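Local coordinates for transcriptional repressor, TetR family (Thermus thermophilus, PDB 3ANP), which represses transcription of fatty acid degradation genes, probably by binding their regulatory DNA, and binds lauroyl-CoA as a ligand, at residues 25-30 with 52-57; 12-17 with 37-42. One frame throughout, in Å; residues are numbered along the deposited sequence.

Interaction 1 (25-30 with 52-57); sequences RGFQET and YKEAVL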
loop_
_atom_site.group_PDB
_atom_site.type_symbol
_atom_site.label_atom_id
_atom_site.label_comp_id
_atom_site.label_asym_id
_atom_site.label_seq_id
_atom_site.Cartn_x
_atom_site.Cartn_y
_atom_site.Cartn_z
ATOM N N ARG A 25 16.304 -8.678 21.376
ATOM C CA ARG A 25 17.485 -8.169 20.686
ATOM C C ARG A 25 17.253 -7.548 19.316
ATOM O O ARG A 25 18.169 -6.966 18.740
ATOM C CB ARG A 25 18.524 -9.294 20.583
ATOM C CG ARG A 25 18.962 -9.826 21.958
ATOM C CD ARG A 25 19.837 -11.064 21.881
ATOM N NE ARG A 25 21.111 -10.804 21.217
ATOM C CZ ARG A 25 22.024 -11.734 20.958
ATOM N NH1 ARG A 25 23.158 -11.405 20.347
ATOM N NH2 ARG A 25 21.806 -12.998 21.309
ATOM N N GLY A 26 16.037 -7.660 18.800
ATOM C CA GLY A 26 15.747 -7.088 17.498
ATOM C C GLY A 26 15.681 -8.168 16.430
ATOM O O GLY A 26 16.435 -9.153 16.479
ATOM N N PHE A 27 14.783 -7.983 15.466
ATOM C CA PHE A 27 14.602 -8.948 14.390
ATOM C C PHE A 27 15.813 -9.058 13.470
ATOM O O PHE A 27 16.361 -10.149 13.251
ATOM C CB PHE A 27 13.382 -8.582 13.537
ATOM C CG PHE A 27 13.183 -9.495 12.371
ATOM C CD1 PHE A 27 12.753 -10.809 12.566
ATOM C CD2 PHE A 27 13.522 -9.080 11.080
ATOM C CE1 PHE A 27 12.673 -11.704 11.482
ATOM C CE2 PHE A 27 13.445 -9.958 10.000
ATOM C CZ PHE A 27 13.020 -11.277 10.204
ATOM N N GLN A 28 16.219 -7.915 12.929
ATOM C CA GLN A 28 17.349 -7.846 12.014
ATOM C C GLN A 28 18.652 -8.301 12.649
ATOM O O GLN A 28 19.471 -8.938 11.987
ATOM C CB GLN A 28 17.532 -6.415 11.497
ATOM C CG GLN A 28 16.386 -5.880 10.647
ATOM C CD GLN A 28 16.176 -6.679 9.371
ATOM O OE1 GLN A 28 17.131 -7.194 8.777
ATOM N NE2 GLN A 28 14.923 -6.776 8.935
ATOM N N GLU A 29 18.837 -7.980 13.928
ATOM C CA GLU A 29 20.069 -8.321 14.655
ATOM C C GLU A 29 20.213 -9.791 15.051
ATOM O O GLU A 29 21.316 -10.269 15.322
ATOM C CB GLU A 29 20.185 -7.455 15.919
ATOM C CG GLU A 29 20.275 -5.955 15.640
ATOM C CD GLU A 29 18.921 -5.252 15.683
ATOM O OE1 GLU A 29 17.906 -5.849 15.269
ATOM O OE2 GLU A 29 18.877 -4.085 16.125
ATOM N N THR A 30 19.098 -10.499 15.091
ATOM C CA THR A 30 19.100 -11.910 15.466
ATOM C C THR A 30 19.346 -12.824 14.255
ATOM O O THR A 30 18.691 -12.691 13.230
ATOM C CB THR A 30 17.752 -12.273 16.126
ATOM O OG1 THR A 30 17.605 -11.531 17.345
ATOM C CG2 THR A 30 17.679 -13.759 16.422
ATOM N N TYR A 52 13.320 -18.807 5.828
ATOM C CA TYR A 52 13.867 -17.460 5.951
ATOM C C TYR A 52 13.294 -16.883 7.242
ATOM O O TYR A 52 12.203 -17.275 7.653
ATOM C CB TYR A 52 13.524 -16.595 4.709
ATOM C CG TYR A 52 12.094 -16.686 4.216
ATOM C CD1 TYR A 52 11.129 -15.755 4.614
ATOM C CD2 TYR A 52 11.707 -17.705 3.343
ATOM C CE1 TYR A 52 9.807 -15.833 4.149
ATOM C CE2 TYR A 52 10.404 -17.800 2.886
ATOM C CZ TYR A 52 9.455 -16.862 3.291
ATOM O OH TYR A 52 8.164 -16.983 2.846
ATOM N N LYS A 53 14.038 -15.986 7.890
ATOM C CA LYS A 53 13.616 -15.403 9.175
ATOM C C LYS A 53 12.204 -14.803 9.195
ATOM O O LYS A 53 11.496 -14.909 10.210
ATOM C CB LYS A 53 14.622 -14.342 9.636
ATOM C CG LYS A 53 15.962 -14.887 10.170
ATOM C CD LYS A 53 17.014 -13.776 10.292
ATOM C CE LYS A 53 16.498 -12.585 11.117
ATOM N NZ LYS A 53 17.482 -11.446 11.123
ATOM N N GLU A 54 11.789 -14.184 8.087
ATOM C CA GLU A 54 10.464 -13.562 8.020
ATOM C C GLU A 54 9.325 -14.567 8.120
ATOM O O GLU A 54 8.194 -14.210 8.477
ATOM C CB GLU A 54 10.304 -12.756 6.721
ATOM C CG GLU A 54 11.111 -11.475 6.657
ATOM C CD GLU A 54 12.595 -11.707 6.445
ATOM O OE1 GLU A 54 12.997 -12.837 6.091
ATOM O OE2 GLU A 54 13.362 -10.745 6.625
ATOM N N ALA A 55 9.603 -15.822 7.776
ATOM C CA ALA A 55 8.568 -16.836 7.851
ATOM C C ALA A 55 8.127 -16.973 9.318
ATOM O O ALA A 55 6.988 -17.336 9.595
ATOM C CB ALA A 55 9.089 -18.187 7.300
ATOM N N VAL A 56 9.026 -16.686 10.256
ATOM C CA VAL A 56 8.650 -16.753 11.674
ATOM C C VAL A 56 7.632 -15.640 11.944
ATOM O O VAL A 56 6.583 -15.872 12.555
ATOM C CB VAL A 56 9.873 -16.552 12.625
ATOM C CG1 VAL A 56 9.393 -16.471 14.072
ATOM C CG2 VAL A 56 10.869 -17.721 12.479
ATOM N N LEU A 57 7.935 -14.428 11.482
ATOM C CA LEU A 57 7.026 -13.302 11.694
ATOM C C LEU A 57 5.666 -13.546 11.033
ATOM O O LEU A 57 4.632 -13.151 11.568
ATOM C CB LEU A 57 7.650 -12.009 11.157
ATOM C CG LEU A 57 9.005 -11.607 11.749
ATOM C CD1 LEU A 57 9.535 -10.383 10.994
ATOM C CD2 LEU A 57 8.869 -11.305 13.256
HETATM O O HOH W 1 17.223 -10.086 8.897
#
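The phenyl ring of F27 sits between two side chains of 52-57, L57 on one face and K53 on the other. L57 puts CD1 on its face, 3.6 Å from the centroid of the F27 ring, in a CH-pi contact that lies toward the rim on the CE1 side. Across the ring, K53 runs its bent chain over the second face: CE is 4.0 Å from the F27 centroid, and NZ lies almost on the ring normal in a cation-pi contact. The third neighbour comes in at the rim. E54 brings OE2 near the ring plane, 3.5 Å from F27 CE2, with its carboxylate turned 71° from the ring. F27 reaches this slot because its CG stands anti to the backbone N (chi1 177°), carrying the ring out of the turn toward the start of helix 54-77.

That turn follows helix 3-25 and leads into helix 32-39, the first helix of the predicted helix-turn-helix, within the three-helix DNA-binding head of a TetR-family repressor. Helix 54-77 is the connection from this head to the ligand-binding body, and the side chain of L57 is about 10 Å from the bound dodecyl-CoA.

The same lysine ties down the turn: its ammonium donates to F27 O and to T30 O, with NZ 2.7 Å from each oxygen; NZ meets T30 O nearer the line of its C=O bond (159°) than F27 O. A water takes a bond from K53 NZ and gives one to Q28 OE1, linking Q28 to the lysine. Within the turn, T30 OG1 donates to G26 O at 2.8 Å. G26 has positive phi, and a CB there would press hard against R25 O. F22 meets F27 edge-to-face, and P106 of helix 101-110 touches both F27 and L57.

Interaction 2 (12-17 with 37-42); sequences ERIFRA and KAAHVS
A17 and I14 press against A39 at the closest approach of the two backbones here, the CA atoms of I14 and A39 being 5.2 Å apart. At that spacing the A39 methyl meets backbone as well as side chain, 3.8 Å from A17 CB and equally close to I14 CA, set between successive turns of the facing helix. I14 adds CG1 alongside the same methyl, 3.9 Å from A39 CB. V41 CG2 stands farther off, 4.2 Å from I14 CG1, where the chain has left helix 32-39.

Toward solvent the contact thins out and becomes polar. A38 is exposed and gives just its CB, 4.1 Å from A17 CB. R13, partly exposed, reaches across with its CG anti to the backbone N (chi1 -168°) and a bend at chi3 that turns the guanidinium side-on to the carbonyl of A39. Two nitrogens grip that one oxygen: NE at 2.9 Å from A39 O and NH2 at 3.1 Å, the latter nearly in line with the C=O bond. The oxygen lies within 3° of the guanidinium plane. H40 closes the helix with positive phi in a Schellman motif; the R13 guanidinium would probably be drawn by the negative end of the helix dipole here. An alanine in place of R13 would remove both donors and is likely to leave the A39 carbonyl without this clamp and V41 CG1 without the NH2 it lies against.

Beyond the turn, S42 is the N-cap of helix 43-49, its OG bonded to T45 N. The contact thus braces the turn of the predicted helix-turn-helix against helix 3-25, with F46 and Y49 of helix 43-49 packing on I14 and helix 54-77 covering F15.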
loop_
_atom_site.group_PDB
_atom_site.type_symbol
_atom_site.label_atom_id
_atom_site.label_comp_id
_atom_site.label_asym_id
_atom_site.label_seq_id
_atom_site.Cartn_x
_atom_site.Cartn_y
_atom_site.Cartn_z
ATOM N N GLU A 12 7.123 -25.422 17.310
ATOM C CA GLU A 12 6.703 -24.423 18.288
ATOM C C GLU A 12 7.866 -23.941 19.158
ATOM O O GLU A 12 7.931 -22.767 19.511
ATOM C CB GLU A 12 5.558 -24.960 19.161
ATOM C CG GLU A 12 4.769 -23.864 19.881
ATOM C CD GLU A 12 5.176 -23.664 21.342
ATOM O OE1 GLU A 12 4.688 -22.689 21.973
ATOM O OE2 GLU A 12 5.969 -24.481 21.868
ATOM N N ARG A 13 8.798 -24.831 19.487
ATOM C CA ARG A 13 9.930 -24.428 20.313
ATOM C C ARG A 13 10.839 -23.477 19.523
ATOM O O ARG A 13 11.330 -22.483 20.057
ATOM C CB ARG A 13 10.717 -25.656 20.784
ATOM C CG ARG A 13 11.730 -25.325 21.869
ATOM C CD ARG A 13 12.430 -26.561 22.410
ATOM N NE ARG A 13 13.365 -27.154 21.455
ATOM C CZ ARG A 13 13.174 -28.320 20.842
ATOM N NH1 ARG A 13 12.070 -29.025 21.077
ATOM N NH2 ARG A 13 14.097 -28.794 20.012
ATOM N N ILE A 14 11.072 -23.786 18.251
ATOM C CA ILE A 14 11.892 -22.920 17.414
ATOM C C ILE A 14 11.183 -21.558 17.321
ATOM O O ILE A 14 11.806 -20.510 17.480
ATOM C CB ILE A 14 12.063 -23.527 15.996
ATOM C CG1 ILE A 14 12.958 -24.777 16.079
ATOM C CG2 ILE A 14 12.650 -22.473 15.035
ATOM C CD1 ILE A 14 12.941 -25.646 14.829
ATOM N N PHE A 15 9.873 -21.583 17.070
ATOM C CA PHE A 15 9.102 -20.352 16.981
ATOM C C PHE A 15 9.251 -19.514 18.257
ATOM O O PHE A 15 9.562 -18.313 18.209
ATOM C CB PHE A 15 7.624 -20.679 16.731
ATOM C CG PHE A 15 6.726 -19.473 16.758
ATOM C CD1 PHE A 15 5.999 -19.151 17.904
ATOM C CD2 PHE A 15 6.635 -18.637 15.648
ATOM C CE1 PHE A 15 5.197 -18.008 17.945
ATOM C CE2 PHE A 15 5.841 -17.501 15.678
ATOM C CZ PHE A 15 5.118 -17.183 16.836
ATOM N N ARG A 16 9.039 -20.147 19.408
ATOM C CA ARG A 16 9.156 -19.428 20.671
ATOM C C ARG A 16 10.538 -18.852 20.869
ATOM O O ARG A 16 10.688 -17.697 21.304
ATOM C CB ARG A 16 8.815 -20.345 21.851
ATOM C CG ARG A 16 7.335 -20.668 21.924
ATOM C CD ARG A 16 6.944 -21.206 23.299
ATOM N NE ARG A 16 7.447 -22.554 23.514
ATOM C CZ ARG A 16 8.483 -22.859 24.288
ATOM N NH1 ARG A 16 9.139 -21.902 24.938
ATOM N NH2 ARG A 16 8.873 -24.124 24.393
ATOM N N ALA A 17 11.550 -19.661 20.567
ATOM C CA ALA A 17 12.939 -19.234 20.713
ATOM C C ALA A 17 13.225 -18.000 19.853
ATOM O O ALA A 17 13.849 -17.041 20.308
ATOM C CB ALA A 17 13.867 -20.365 20.315
ATOM N N LYS A 37 20.612 -22.221 18.217
ATOM C CA LYS A 37 21.242 -22.488 19.507
ATOM C C LYS A 37 20.221 -22.374 20.635
ATOM O O LYS A 37 20.170 -23.232 21.515
ATOM C CB LYS A 37 22.397 -21.515 19.760
ATOM C CG LYS A 37 23.217 -21.829 21.017
ATOM C CD LYS A 37 24.382 -20.861 21.194
ATOM C CE LYS A 37 25.361 -21.333 22.277
ATOM N NZ LYS A 37 24.753 -21.398 23.640
ATOM N N ALA A 38 19.406 -21.323 20.605
ATOM C CA ALA A 38 18.400 -21.126 21.651
ATOM C C ALA A 38 17.336 -22.220 21.675
ATOM O O ALA A 38 16.811 -22.548 22.741
ATOM C CB ALA A 38 17.730 -19.756 21.493
ATOM N N ALA A 39 17.011 -22.777 20.507
ATOM C CA ALA A 39 15.998 -23.832 20.409
ATOM C C ALA A 39 16.614 -25.237 20.449
ATOM O O ALA A 39 15.908 -26.247 20.327
ATOM C CB ALA A 39 15.187 -23.665 19.105
ATOM N N HIS A 40 17.932 -25.278 20.614
ATOM C CA HIS A 40 18.698 -26.517 20.650
ATOM C C HIS A 40 18.512 -27.402 19.411
ATOM O O HIS A 40 18.215 -28.600 19.516
ATOM C CB HIS A 40 18.391 -27.325 21.918
ATOM C CG HIS A 40 19.472 -28.300 22.276
ATOM N ND1 HIS A 40 19.254 -29.400 23.079
ATOM C CD2 HIS A 40 20.786 -28.333 21.944
ATOM C CE1 HIS A 40 20.386 -30.070 23.225
ATOM N NE2 HIS A 40 21.331 -29.443 22.546
ATOM N N VAL A 41 18.676 -26.803 18.233
ATOM C CA VAL A 41 18.590 -27.540 16.972
ATOM C C VAL A 41 19.748 -27.026 16.132
ATOM O O VAL A 41 20.391 -26.057 16.510
ATOM C CB VAL A 41 17.251 -27.290 16.225
ATOM C CG1 VAL A 41 16.080 -27.812 17.074
ATOM C CG2 VAL A 41 17.078 -25.797 15.916
ATOM N N SER A 42 20.038 -27.672 15.008
ATOM C CA SER A 42 21.133 -27.194 14.161
ATOM C C SER A 42 20.632 -26.039 13.299
ATOM O O SER A 42 19.428 -25.854 13.146
ATOM C CB SER A 42 21.625 -28.308 13.233
ATOM O OG SER A 42 20.634 -28.606 12.265
#

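In the fold
Both interactions use helix 3-25 and what follows it to hold the DNA-binding head together, but at different places. Interaction 2 joins the middle of that helix to the turn of the predicted helix-turn-helix; interaction 1 joins the loop after it to the start of helix 54-77, nearer the ligand-binding body. Each has a buried apolar part and a cation binding backbone carbonyls: a lysine bridging two carbonyls across the face of an aromatic ring in interaction 1, an arginine holding one oxygen with two nitrogens at the more exposed rim of alanine packing in interaction 2. Their centres are 13 Å apart, and they touch where V56 O packs 3.6 Å from F15 CE2.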